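Local structure of pilin (Streptococcus pyogenes serotype M1, 3GLD) at residues Lys18-Lys23 with Thr80-Phe85; Phe39-Glu44 with Thr66-Thr71; Pro261-Val266 with Thr280-Thr285. The protein builds the shaft of the cell-surface pilus as covalently joined, stacked subunits, and so serves adhesion to host cells, bacterial aggregation and biofilm formation. The protein carries 2 engineered substitutions. One frame throughout, in Å; residues are numbered along the deposited sequence.

Contact 1 (Lys18-Lys23 with Thr80-Phe85); sequences KLTVTK and TKTAEF
Lys18-Lys23 and Thr80-Phe85 run antiparallel, their short axes inclined at 153° and 4.5 Å apart at closest. Leu19 with Phe85, Val21 with Ala83 and Lys23 with Lys81 form hydrogen-bonded pairs, each closed by two backbone bonds; Thr20 with Glu84 and Thr22 with Thr82 are the non-hydrogen-bonded pairs between. The bond from Val21 N to Ala83 O, 2.7 Å long, is practically straight. On the face carrying Val21 and Phe85, the Val21 methyl CG2 comes obliquely to the phenyl ring, 3.4 Å from Phe85 CE2; it gets there by standing anti to its own carbonyl carbon (chi1 175° for CG1). Leu19 lies alongside the same ring, its CD2 4.1 Å from Phe85 CD2. Phe41 and Ile43 of strand 37-45 pack against this ring from beyond the pair. The other face is threonine-rich: Thr22 CG2 meets Thr80 CG2 diagonally at 3.8 Å. At the end of the ladder the Lys18 chain crosses Glu84, Lys18 CD 4.0 Å from Glu84 OE1, while its amine forms a salt bridge to Asp86. This twisted antiparallel ladder belongs to the beta-sandwich of the N-terminal pilin domain and carries Lys23, cross-linked to Asn155 in the native protein; here the autocatalytic position holds the engineered Ala104.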
loop_
_atom_site.group_PDB
_atom_site.type_symbol
_atom_site.label_atom_id
_atom_site.label_comp_id
_atom_site.label_asym_id
_atom_site.label_seq_id
_atom_site.Cartn_x
_atom_site.Cartn_y
_atom_site.Cartn_z
ATOM N N LYS A 18 9.261 -23.235 14.305
ATOM C CA LYS A 18 9.029 -22.169 13.329
ATOM C C LYS A 18 7.735 -21.437 13.638
ATOM O O LYS A 18 6.747 -22.048 14.080
ATOM C CB LYS A 18 9.021 -22.697 11.891
ATOM C CG LYS A 18 10.419 -22.929 11.333
ATOM C CD LYS A 18 10.381 -23.795 10.098
ATOM C CE LYS A 18 11.695 -24.539 9.901
ATOM N NZ LYS A 18 12.825 -23.617 9.619
ATOM N N LEU A 19 7.763 -20.122 13.433
ATOM C CA LEU A 19 6.605 -19.268 13.678
ATOM C C LEU A 19 6.236 -18.550 12.384
ATOM O O LEU A 19 7.073 -17.849 11.797
ATOM C CB LEU A 19 6.913 -18.244 14.774
ATOM C CG LEU A 19 5.794 -17.267 15.139
ATOM C CD1 LEU A 19 4.616 -17.991 15.807
ATOM C CD2 LEU A 19 6.325 -16.173 16.044
ATOM N N THR A 20 4.985 -18.724 11.963
ATOM C CA THR A 20 4.478 -18.114 10.737
ATOM C C THR A 20 4.012 -16.685 11.018
ATOM O O THR A 20 3.300 -16.452 11.974
ATOM C CB THR A 20 3.297 -18.924 10.153
ATOM O OG1 THR A 20 3.802 -20.169 9.667
ATOM C CG2 THR A 20 2.638 -18.188 8.959
ATOM N N VAL A 21 4.427 -15.745 10.173
ATOM C CA VAL A 21 3.903 -14.378 10.233
ATOM C C VAL A 21 3.038 -14.140 8.998
ATOM O O VAL A 21 3.464 -14.425 7.884
ATOM C CB VAL A 21 5.031 -13.333 10.274
ATOM C CG1 VAL A 21 4.452 -11.910 10.216
ATOM C CG2 VAL A 21 5.866 -13.504 11.520
ATOM N N THR A 22 1.826 -13.633 9.196
ATOM C CA THR A 22 0.941 -13.341 8.065
ATOM C C THR A 22 0.852 -11.834 7.892
ATOM O O THR A 22 0.625 -11.093 8.854
ATOM C CB THR A 22 -0.479 -13.924 8.250
ATOM O OG1 THR A 22 -0.405 -15.351 8.323
ATOM C CG2 THR A 22 -1.374 -13.556 7.081
ATOM N N LYS A 23 1.061 -11.384 6.661
ATOM C CA LYS A 23 0.968 -9.959 6.348
ATOM C C LYS A 23 -0.168 -9.733 5.365
ATOM O O LYS A 23 -0.266 -10.419 4.346
ATOM C CB LYS A 23 2.311 -9.445 5.798
ATOM C CG LYS A 23 2.337 -7.973 5.359
ATOM C CD LYS A 23 1.859 -7.025 6.463
ATOM C CE LYS A 23 2.132 -5.593 6.125
ATOM N NZ LYS A 23 1.452 -5.148 4.864
ATOM N N THR A 80 -2.223 -11.193 0.572
ATOM C CA THR A 80 -1.862 -11.863 1.813
ATOM C C THR A 80 -0.536 -12.563 1.562
ATOM O O THR A 80 -0.432 -13.350 0.625
ATOM C CB THR A 80 -2.930 -12.901 2.224
ATOM O OG1 THR A 80 -4.152 -12.218 2.548
ATOM C CG2 THR A 80 -2.471 -13.699 3.456
ATOM N N LYS A 81 0.473 -12.234 2.369
ATOM C CA LYS A 81 1.811 -12.834 2.277
ATOM C C LYS A 81 2.200 -13.468 3.623
ATOM O O LYS A 81 1.733 -13.034 4.685
ATOM C CB LYS A 81 2.860 -11.771 1.936
ATOM C CG LYS A 81 2.575 -10.944 0.701
ATOM C CD LYS A 81 2.922 -11.693 -0.576
ATOM C CE LYS A 81 2.639 -10.812 -1.797
ATOM N NZ LYS A 81 3.003 -11.523 -3.023
ATOM N N THR A 82 3.069 -14.476 3.584
ATOM C CA THR A 82 3.542 -15.081 4.831
ATOM C C THR A 82 5.060 -15.154 4.850
ATOM O O THR A 82 5.691 -15.180 3.803
ATOM C CB THR A 82 2.937 -16.481 5.089
ATOM O OG1 THR A 82 3.289 -17.331 4.006
ATOM C CG2 THR A 82 1.420 -16.418 5.180
ATOM N N ALA A 83 5.622 -15.148 6.056
ATOM C CA ALA A 83 7.053 -15.314 6.286
ATOM C C ALA A 83 7.225 -16.144 7.559
ATOM O O ALA A 83 6.261 -16.350 8.286
ATOM C CB ALA A 83 7.714 -13.948 6.449
ATOM N N GLU A 84 8.437 -16.619 7.823
ATOM C CA GLU A 84 8.677 -17.446 9.011
ATOM C C GLU A 84 9.852 -16.975 9.852
ATOM O O GLU A 84 10.847 -16.515 9.314
ATOM C CB GLU A 84 8.912 -18.906 8.601
ATOM C CG GLU A 84 7.683 -19.762 8.753
ATOM C CD GLU A 84 7.855 -21.150 8.152
ATOM O OE1 GLU A 84 8.832 -21.368 7.390
ATOM O OE2 GLU A 84 7.007 -22.020 8.451
ATOM N N PHE A 85 9.717 -17.075 11.169
ATOM C CA PHE A 85 10.887 -17.031 12.038
ATOM C C PHE A 85 11.341 -18.466 12.275
ATOM O O PHE A 85 10.510 -19.359 12.466
ATOM C CB PHE A 85 10.564 -16.363 13.370
ATOM C CG PHE A 85 10.281 -14.891 13.242
ATOM C CD1 PHE A 85 11.295 -14.006 12.888
ATOM C CD2 PHE A 85 9.005 -14.404 13.463
ATOM C CE1 PHE A 85 11.044 -12.647 12.762
ATOM C CE2 PHE A 85 8.739 -13.046 13.345
ATOM C CZ PHE A 85 9.766 -12.167 12.990
#

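Contact 2 (Phe39-Glu44 with Thr66-Thr71)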
loop_
_atom_site.group_PDB
_atom_site.type_symbol
_atom_site.label_atom_id
_atom_site.label_comp_id
_atom_site.label_asym_id
_atom_site.label_seq_id
_atom_site.Cartn_x
_atom_site.Cartn_y
_atom_site.Cartn_z
ATOM N N PHE A 39 8.129 -5.660 3.350
ATOM C CA PHE A 39 7.818 -5.330 4.733
ATOM C C PHE A 39 8.589 -6.306 5.626
ATOM O O PHE A 39 8.636 -7.508 5.333
ATOM C CB PHE A 39 6.313 -5.414 5.013
ATOM C CG PHE A 39 5.506 -4.396 4.269
ATOM C CD1 PHE A 39 5.517 -3.063 4.658
ATOM C CD2 PHE A 39 4.778 -4.762 3.136
ATOM C CE1 PHE A 39 4.798 -2.113 3.940
ATOM C CE2 PHE A 39 4.047 -3.823 2.416
ATOM C CZ PHE A 39 4.049 -2.502 2.825
ATOM N N THR A 40 9.185 -5.775 6.694
ATOM C CA THR A 40 10.111 -6.509 7.529
ATOM C C THR A 40 9.535 -6.665 8.942
ATOM O O THR A 40 8.845 -5.771 9.462
ATOM C CB THR A 40 11.504 -5.830 7.572
ATOM O OG1 THR A 40 12.095 -5.901 6.275
ATOM C CG2 THR A 40 12.461 -6.558 8.542
ATOM N N PHE A 41 9.825 -7.814 9.546
ATOM C CA PHE A 41 9.331 -8.130 10.885
ATOM C C PHE A 41 10.495 -8.589 11.710
ATOM O O PHE A 41 11.387 -9.271 11.211
ATOM C CB PHE A 41 8.219 -9.189 10.826
ATOM C CG PHE A 41 7.188 -8.906 9.759
ATOM C CD1 PHE A 41 6.153 -8.015 9.993
ATOM C CD2 PHE A 41 7.283 -9.510 8.505
ATOM C CE1 PHE A 41 5.225 -7.733 8.999
ATOM C CE2 PHE A 41 6.357 -9.236 7.510
ATOM C CZ PHE A 41 5.327 -8.343 7.764
ATOM N N LYS A 42 10.482 -8.185 12.976
ATOM C CA LYS A 42 11.564 -8.426 13.897
ATOM C C LYS A 42 11.044 -9.237 15.084
ATOM O O LYS A 42 9.921 -9.012 15.568
ATOM C CB LYS A 42 12.097 -7.078 14.400
ATOM C CG LYS A 42 13.326 -7.136 15.315
ATOM C CD LYS A 42 13.776 -5.725 15.791
ATOM C CE LYS A 42 12.788 -5.086 16.764
ATOM N NZ LYS A 42 13.395 -3.879 17.425
ATOM N N ILE A 43 11.873 -10.171 15.537
ATOM C CA ILE A 43 11.659 -10.865 16.820
ATOM C C ILE A 43 12.860 -10.623 17.722
ATOM O O ILE A 43 14.002 -10.738 17.283
ATOM C CB ILE A 43 11.445 -12.392 16.641
ATOM C CG1 ILE A 43 11.086 -13.052 17.979
ATOM C CG2 ILE A 43 12.678 -13.043 16.057
ATOM C CD1 ILE A 43 10.229 -14.295 17.847
ATOM N N GLU A 44 12.594 -10.277 18.981
ATOM C CA GLU A 44 13.651 -10.092 19.971
ATOM C C GLU A 44 13.249 -10.704 21.321
ATOM O O GLU A 44 12.053 -10.830 21.615
ATOM C CB GLU A 44 13.969 -8.610 20.152
ATOM C CG GLU A 44 12.750 -7.738 20.367
ATOM C CD GLU A 44 13.099 -6.288 20.650
ATOM O OE1 GLU A 44 14.264 -5.884 20.436
ATOM O OE2 GLU A 44 12.202 -5.546 21.098
ATOM N N THR A 66 12.601 -11.177 9.426
ATOM C CA THR A 66 12.077 -11.875 8.274
ATOM C C THR A 66 11.242 -10.880 7.463
ATOM O O THR A 66 10.808 -9.829 7.980
ATOM C CB THR A 66 11.246 -13.118 8.685
ATOM O OG1 THR A 66 11.068 -13.973 7.548
ATOM C CG2 THR A 66 9.881 -12.729 9.278
ATOM N N LYS A 67 11.026 -11.190 6.190
ATOM C CA LYS A 67 10.295 -10.250 5.347
ATOM C C LYS A 67 9.311 -10.894 4.406
ATOM O O LYS A 67 9.378 -12.107 4.149
ATOM C CB LYS A 67 11.245 -9.324 4.598
ATOM C CG LYS A 67 12.251 -9.988 3.752
ATOM C CD LYS A 67 13.041 -8.946 3.006
ATOM C CE LYS A 67 13.306 -9.427 1.592
ATOM N NZ LYS A 67 14.401 -8.629 1.010
ATOM N N VAL A 68 8.358 -10.075 3.960
ATOM C CA VAL A 68 7.484 -10.398 2.844
ATOM C C VAL A 68 7.787 -9.369 1.747
ATOM O O VAL A 68 8.420 -8.334 2.013
ATOM C CB VAL A 68 5.998 -10.333 3.238
ATOM C CG1 VAL A 68 5.649 -11.428 4.259
ATOM C CG2 VAL A 68 5.633 -8.933 3.778
ATOM N N THR A 69 7.362 -9.666 0.526
ATOM C CA THR A 69 7.644 -8.827 -0.632
ATOM C C THR A 69 6.374 -8.677 -1.450
ATOM O O THR A 69 5.664 -9.660 -1.699
ATOM C CB THR A 69 8.763 -9.417 -1.519
ATOM O OG1 THR A 69 10.017 -9.276 -0.854
ATOM C CG2 THR A 69 8.867 -8.679 -2.858
ATOM N N TYR A 70 6.085 -7.434 -1.831
ATOM C CA TYR A 70 4.981 -7.116 -2.727
ATOM C C TYR A 70 5.551 -6.615 -4.058
ATOM O O TYR A 70 6.650 -6.054 -4.096
ATOM C CB TYR A 70 4.071 -6.057 -2.081
ATOM C CG TYR A 70 3.178 -6.613 -0.994
ATOM C CD1 TYR A 70 1.900 -7.066 -1.288
ATOM C CD2 TYR A 70 3.627 -6.713 0.324
ATOM C CE1 TYR A 70 1.081 -7.580 -0.317
ATOM C CE2 TYR A 70 2.804 -7.242 1.325
ATOM C CZ TYR A 70 1.532 -7.671 0.984
ATOM O OH TYR A 70 0.693 -8.193 1.935
ATOM N N THR A 71 4.823 -6.846 -5.148
ATOM C CA THR A 71 5.172 -6.260 -6.464
ATOM C C THR A 71 3.933 -5.753 -7.166
ATOM O O THR A 71 2.812 -6.068 -6.771
ATOM C CB THR A 71 5.836 -7.264 -7.462
ATOM O OG1 THR A 71 5.073 -8.476 -7.499
ATOM C CG2 THR A 71 7.287 -7.537 -7.136
#
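Val68 meets both phenylalanines of Phe39-Glu44 with one methyl: its CG2 lies 3.8 Å from Phe39 CB and, at the ring edge of the other, 3.8 Å from Phe41 CE2. That methyl stands between the backbone N and the carbonyl carbon of Val68, as a chi1 of -66° for CG1 requires, and is thereby aimed at the opposite strand. Farther along, Tyr70 CD2 reaches the edge of the Phe39 ring in its plane, 3.6 Å from Phe39 CE2; the two ring planes are inclined at 76°. Beneath this layer the strands are tied by four backbone bonds in two hydrogen-bonded pairs, Phe39 with Val68 and Phe41 with Thr66. The shortest runs from Phe41 N to Thr66 O, 2.7 Å, whereas Phe39 N approaches Val68 O from 36° above the carbonyl plane. On the opposite face Lys67 packs its CB 3.3 Å from Phe39 O, and its amine is drawn off to a salt bridge with Asp38.

A second shell holds the first in place. Tyr70 OH is hydrogen-bonded to Asn79 O, and Thr66 OG1 to Glu84 O. Lys23 makes a cation-pi contact with Phe39, as Lys81 does with Tyr70, and the Phe41 ring meets that of Phe153. Phe41 also touches Ala104, engineered in place of the glutamate that autocatalyses the Lys23-Asn155 bond in the native protein. Aromatic packing of this sort, surrounding a buried lysine between the sheets, is characteristic of the intramolecular isopeptide site of Gram-positive pilin domains.

Contact 3 (Pro261-Val266 with Thr280-Thr285)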
loop_
_atom_site.group_PDB
_atom_site.type_symbol
_atom_site.label_atom_id
_atom_site.label_comp_id
_atom_site.label_asym_id
_atom_site.label_seq_id
_atom_site.Cartn_x
_atom_site.Cartn_y
_atom_site.Cartn_z
ATOM N N PRO A 261 -4.516 21.347 -4.076
ATOM C CA PRO A 261 -4.626 20.146 -3.232
ATOM C C PRO A 261 -5.576 20.393 -2.082
ATOM O O PRO A 261 -5.577 21.492 -1.514
ATOM C CB PRO A 261 -3.194 19.923 -2.704
ATOM C CG PRO A 261 -2.490 21.210 -2.865
ATOM C CD PRO A 261 -3.167 21.942 -4.021
ATOM N N GLN A 262 -6.376 19.390 -1.738
ATOM C CA GLN A 262 -7.472 19.579 -0.769
ATOM C C GLN A 262 -7.190 20.388 0.539
ATOM O O GLN A 262 -7.928 21.347 0.870
ATOM C CB GLN A 262 -8.116 18.239 -0.446
ATOM C CG GLN A 262 -9.325 18.385 0.452
ATOM C CD GLN A 262 -10.021 17.079 0.696
ATOM O OE1 GLN A 262 -10.043 16.203 -0.166
ATOM N NE2 GLN A 262 -10.610 16.942 1.872
ATOM N N ASP A 263 -6.150 20.025 1.281
ATOM C CA ASP A 263 -5.825 20.766 2.524
ATOM C C ASP A 263 -4.536 21.578 2.377
ATOM O O ASP A 263 -3.788 21.752 3.345
ATOM C CB ASP A 263 -5.650 19.810 3.721
ATOM C CG ASP A 263 -6.919 19.036 4.071
ATOM O OD1 ASP A 263 -7.952 19.655 4.398
ATOM O OD2 ASP A 263 -6.872 17.787 4.041
ATOM N N GLY A 264 -4.267 22.083 1.180
ATOM C CA GLY A 264 -2.949 22.615 0.908
ATOM C C GLY A 264 -2.927 23.989 0.286
ATOM O O GLY A 264 -3.957 24.661 0.148
ATOM N N ALA A 265 -1.722 24.394 -0.086
ATOM C CA ALA A 265 -1.486 25.679 -0.706
ATOM C C ALA A 265 -2.000 25.669 -2.148
ATOM O O ALA A 265 -1.424 24.995 -3.016
ATOM C CB ALA A 265 0.009 25.997 -0.670
ATOM N N VAL A 266 -3.086 26.401 -2.399
ATOM C CA VAL A 266 -3.554 26.580 -3.767
ATOM C C VAL A 266 -2.575 27.458 -4.547
ATOM O O VAL A 266 -2.120 28.487 -4.064
ATOM C CB VAL A 266 -5.021 27.065 -3.857
ATOM C CG1 VAL A 266 -5.415 27.837 -2.627
ATOM C CG2 VAL A 266 -5.263 27.867 -5.144
ATOM N N THR A 280 0.338 13.351 -3.306
ATOM C CA THR A 280 0.311 13.092 -1.868
ATOM C C THR A 280 -0.969 12.330 -1.543
ATOM O O THR A 280 -1.663 11.863 -2.442
ATOM C CB THR A 280 0.357 14.406 -1.044
ATOM O OG1 THR A 280 -0.878 15.104 -1.225
ATOM C CG2 THR A 280 1.507 15.284 -1.481
ATOM N N ASP A 281 -1.277 12.181 -0.260
ATOM C CA ASP A 281 -2.503 11.515 0.130
ATOM C C ASP A 281 -3.749 12.396 -0.038
ATOM O O ASP A 281 -4.871 11.927 0.137
ATOM C CB ASP A 281 -2.392 10.964 1.562
ATOM C CG ASP A 281 -2.245 12.056 2.603
ATOM O OD1 ASP A 281 -1.782 13.179 2.287
ATOM O OD2 ASP A 281 -2.589 11.789 3.767
ATOM N N LYS A 282 -3.552 13.661 -0.381
ATOM C CA LYS A 282 -4.651 14.596 -0.569
ATOM C C LYS A 282 -5.126 14.619 -2.037
ATOM O O LYS A 282 -4.309 14.696 -2.955
ATOM C CB LYS A 282 -4.197 16.006 -0.189
ATOM C CG LYS A 282 -3.672 16.139 1.250
ATOM C CD LYS A 282 -4.811 16.031 2.259
ATOM C CE LYS A 282 -4.332 16.313 3.695
ATOM N NZ LYS A 282 -3.368 15.297 4.162
ATOM N N ASP A 283 -6.441 14.592 -2.230
ATOM C CA ASP A 283 -7.056 14.682 -3.565
ATOM C C ASP A 283 -6.637 16.007 -4.213
ATOM O O ASP A 283 -6.651 17.061 -3.566
ATOM C CB ASP A 283 -8.573 14.621 -3.450
ATOM C CG ASP A 283 -9.107 13.224 -3.183
ATOM O OD1 ASP A 283 -8.531 12.224 -3.687
ATOM O OD2 ASP A 283 -10.177 13.126 -2.528
ATOM N N MET A 284 -6.223 15.950 -5.474
ATOM C CA MET A 284 -5.734 17.134 -6.168
ATOM C C MET A 284 -6.727 17.594 -7.209
ATOM O O MET A 284 -7.185 16.782 -8.005
ATOM C CB MET A 284 -4.386 16.835 -6.836
ATOM C CG MET A 284 -3.881 17.965 -7.771
ATOM S SD MET A 284 -3.555 19.513 -6.909
ATOM C CE MET A 284 -1.858 19.241 -6.356
ATOM N N THR A 285 -7.033 18.902 -7.257
ATOM C CA THR A 285 -7.853 19.429 -8.342
ATOM C C THR A 285 -7.120 20.539 -9.080
ATOM O O THR A 285 -6.682 21.510 -8.469
ATOM C CB THR A 285 -9.209 19.939 -7.844
ATOM O OG1 THR A 285 -9.887 18.880 -7.199
ATOM C CG2 THR A 285 -10.087 20.410 -9.016
HETATM O O HOH W 1 -8.206 14.530 0.254
HETATM O O HOH W 2 -11.696 15.070 -1.488
#
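The Gln262 and Asp283 side chains lie side by side, pointing the same way, with amide and carboxylate planes 37° apart; Gln262 OE1 stays 3.9 Å from both Asp283 OD2 and Asp283 CB, and no direct bond joins the two groups. Gln262 belongs to the motif of this contact, a type I beta turn from Pro261 to Gly264 that leads out of strand 254-261 just where strand 284-291 begins. Two waters lie between the segments here, one between Gln262 OE1 and Asp283 N, the other between Gln262 OE1 and Asp283 OD2, though their distances to the amide oxygen are too short to be trusted in detail. The other carboxylate oxygen, Asp283 OD1, is hydrogen-bonded to Thr161 OG1. The puckered pyrrolidine ring of Pro261 has Met284 alongside it, with SD 3.8 Å and CE 3.8 Å from Pro261 CD. Folding of the methionine chain at chi2 (63°) and chi3 (86°) brings its thioether end back to the proline.

Pro261 and Met284 form an antiparallel non-hydrogen-bonded pair, and the adjacent bond from Gln262 N to Asp283 O, 3.0 Å, holds the start of the turn to the neighbouring segment. Past it, the Lys282 chain crosses Asp263 at about a right angle, and Lys282 NZ stays 4.3 Å from Asp263 OD2, beyond a salt bridge. Lys282 NZ forms a salt bridge with Asp281 OD1, its hydrogen-bond component weak. The turn itself is closed by Gly264 N, which donates to Pro261 O at 3.1 Å.

The three contacts illustrate how one elongated, all-beta chain is built from two domains. Contacts 1 and 2 sit together in the N-terminal domain, with centres 8 Å apart; strand 37-45 follows strand 18-27, strand 80-86 follows strand 65-70, and contact 2 thus falls between the two halves of contact 1 along the chain. They belong to different sheets, whose facing side chains enclose Lys23. Contact 3 comes later, in the C-terminal domain across the centre of the chain, 37 Å from contact 1 and 32 Å from contact 2 (centres). Strand 151-169, interrupted by a bulge or short loop, nevertheless pairs with both strand 18-27 and strand 284-291 and so connects the two domains of the pilus subunit.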